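Local coordinates for protein putative PLP-dependent aminotransferase (Bacillus cereus ATCC 10987, PDB 3JU7) that probably acts as a pyridoxal phosphate-dependent aminotransferase of the DegT/DnrJ/EryC1/StrS family, and also binds calcium, at residues S47-N52 / G172-Q177. Residues are numbered along the deposited sequence; the frame is centred on the assembly and turned at random.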
# COMPACT_ATOMS: atom_id res chain seq x y z
N SER A 47 14.09 9.11 18.58
CA SER A 47 15.23 9.25 19.47
C SER A 47 16.55 9.15 18.75
O SER A 47 17.49 9.89 19.02
CB SER A 47 15.22 8.16 20.52
OG SER A 47 14.18 8.44 21.42
N GLY A 48 16.64 8.19 17.85
CA GLY A 48 17.89 7.87 17.20
C GLY A 48 18.25 8.87 16.13
O GLY A 48 19.40 9.28 16.05
N PHE A 49 17.27 9.28 15.32
CA PHE A 49 17.58 10.17 14.22
C PHE A 49 17.12 11.61 14.38
O PHE A 49 17.85 12.53 13.98
CB PHE A 49 17.02 9.59 12.91
CG PHE A 49 17.74 8.36 12.42
CD1 PHE A 49 19.10 8.20 12.58
CD2 PHE A 49 17.07 7.37 11.75
CE1 PHE A 49 19.75 7.06 12.11
CE2 PHE A 49 17.73 6.23 11.27
CZ PHE A 49 19.06 6.08 11.46
N PHE A 50 15.93 11.85 14.94
CA PHE A 50 15.34 13.18 14.85
C PHE A 50 15.37 14.02 16.11
O PHE A 50 14.62 14.99 16.22
CB PHE A 50 13.93 13.09 14.31
CG PHE A 50 13.85 12.60 12.89
CD1 PHE A 50 14.22 13.43 11.86
CD2 PHE A 50 13.40 11.32 12.59
CE1 PHE A 50 14.14 12.99 10.53
CE2 PHE A 50 13.32 10.88 11.26
CZ PHE A 50 13.69 11.72 10.25
N GLN A 51 16.24 13.63 17.04
CA GLN A 51 16.47 14.35 18.27
C GLN A 51 15.17 14.60 19.00
O GLN A 51 15.02 15.63 19.66
CB GLN A 51 17.22 15.67 18.00
CG GLN A 51 18.64 15.49 17.43
CD GLN A 51 19.25 16.81 16.92
OE1 GLN A 51 19.12 17.85 17.56
NE2 GLN A 51 19.91 16.76 15.77
N ASN A 52 14.21 13.67 18.87
CA ASN A 52 12.92 13.81 19.52
C ASN A 52 12.25 15.14 19.28
O ASN A 52 11.60 15.70 20.18
CB ASN A 52 13.08 13.59 21.05
CG ASN A 52 13.20 12.13 21.42
OD1 ASN A 52 12.44 11.28 20.93
ND2 ASN A 52 14.16 11.82 22.25
N GLY A 172 26.22 15.61 11.99
CA GLY A 172 25.41 15.07 13.06
C GLY A 172 23.92 15.38 12.99
O GLY A 172 23.21 15.19 13.96
N MSE A 173 23.42 15.83 11.86
CA MSE A 173 21.99 16.05 11.77
C MSE A 173 21.44 15.14 10.70
O MSE A 173 22.06 14.97 9.65
CB MSE A 173 21.71 17.52 11.46
CG MSE A 173 20.45 17.78 10.65
SE MSE A 173 20.09 19.66 10.59
CE MSE A 173 19.35 19.77 8.83
N HIS A 174 20.27 14.55 10.98
CA HIS A 174 19.61 13.70 10.02
C HIS A 174 18.92 14.56 8.96
O HIS A 174 18.35 15.59 9.26
CB HIS A 174 18.62 12.76 10.68
CG HIS A 174 18.04 11.74 9.75
ND1 HIS A 174 16.84 11.93 9.11
CD2 HIS A 174 18.51 10.55 9.32
CE1 HIS A 174 16.59 10.89 8.33
NE2 HIS A 174 17.60 10.04 8.44
N TYR A 175 18.98 14.10 7.71
CA TYR A 175 18.34 14.81 6.63
C TYR A 175 16.86 15.02 6.90
O TYR A 175 16.16 14.04 7.17
CB TYR A 175 18.48 14.03 5.32
CG TYR A 175 17.91 14.85 4.21
CD1 TYR A 175 18.65 15.89 3.67
CD2 TYR A 175 16.62 14.66 3.76
CE1 TYR A 175 18.15 16.68 2.69
CE2 TYR A 175 16.09 15.48 2.74
CZ TYR A 175 16.88 16.49 2.23
OH TYR A 175 16.43 17.34 1.24
N GLY A 176 16.43 16.28 6.81
CA GLY A 176 15.03 16.70 6.96
C GLY A 176 14.64 17.27 8.33
O GLY A 176 13.51 17.72 8.53
N GLN A 177 15.59 17.25 9.26
CA GLN A 177 15.33 17.63 10.66
C GLN A 177 14.61 18.97 10.72
O GLN A 177 15.02 19.93 10.05
CB GLN A 177 16.65 17.69 11.42
CG GLN A 177 16.55 18.10 12.93
CD GLN A 177 15.89 17.01 13.76
OE1 GLN A 177 16.39 15.88 13.82
NE2 GLN A 177 14.73 17.33 14.37
O HOH W 1 18.91 15.06 13.53
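An aromatic cluster of Phe49, Phe50 and His174, with a bridging water beside it, joins the loop after helix 36-48 to the type II turn His174-Gln177. The Phe49 and His174 rings form an offset stack, with planes 18° apart. His174 CD2 lies over one face of the Phe49 ring, 3.9 Å from Phe49 CG. In return, Phe49 CB makes a CH-pi contact over the imidazole face. His174 CG is anti to the backbone N (chi1 -173°), which swings the ring in beside both phenylalanines. Phe50 meets the imidazole obliquely, with planes at 76°, and its CE1 comes within 3.2 Å of His174 ND1.

Gln177 bends at chi2 and brings its amide back to the loop. Gln177 NE2 donates to Phe50 O (3.0 Å) from above the carbonyl plane. Gln177 OE1 accepts from a water, 2.7 Å away. The same water donates to Phe49 O (2.8 Å) and accepts from His174 N (2.9 Å) and Gln51 NE2 (3.0 Å). Its four bonds satisfy polar groups of both segments at once. Gln51 OE1 is hydrogen-bonded to Arg53 NH1.

His174 NE2 is hydrogen-bonded to Gly167 N, and Phe166 packs against both Phe49 and His174. Met169 of strand 169-170 touches the side chains of both. Phe50 stacks on Tyr202 of strand 199-203 and touches Ile45 of helix 36-48.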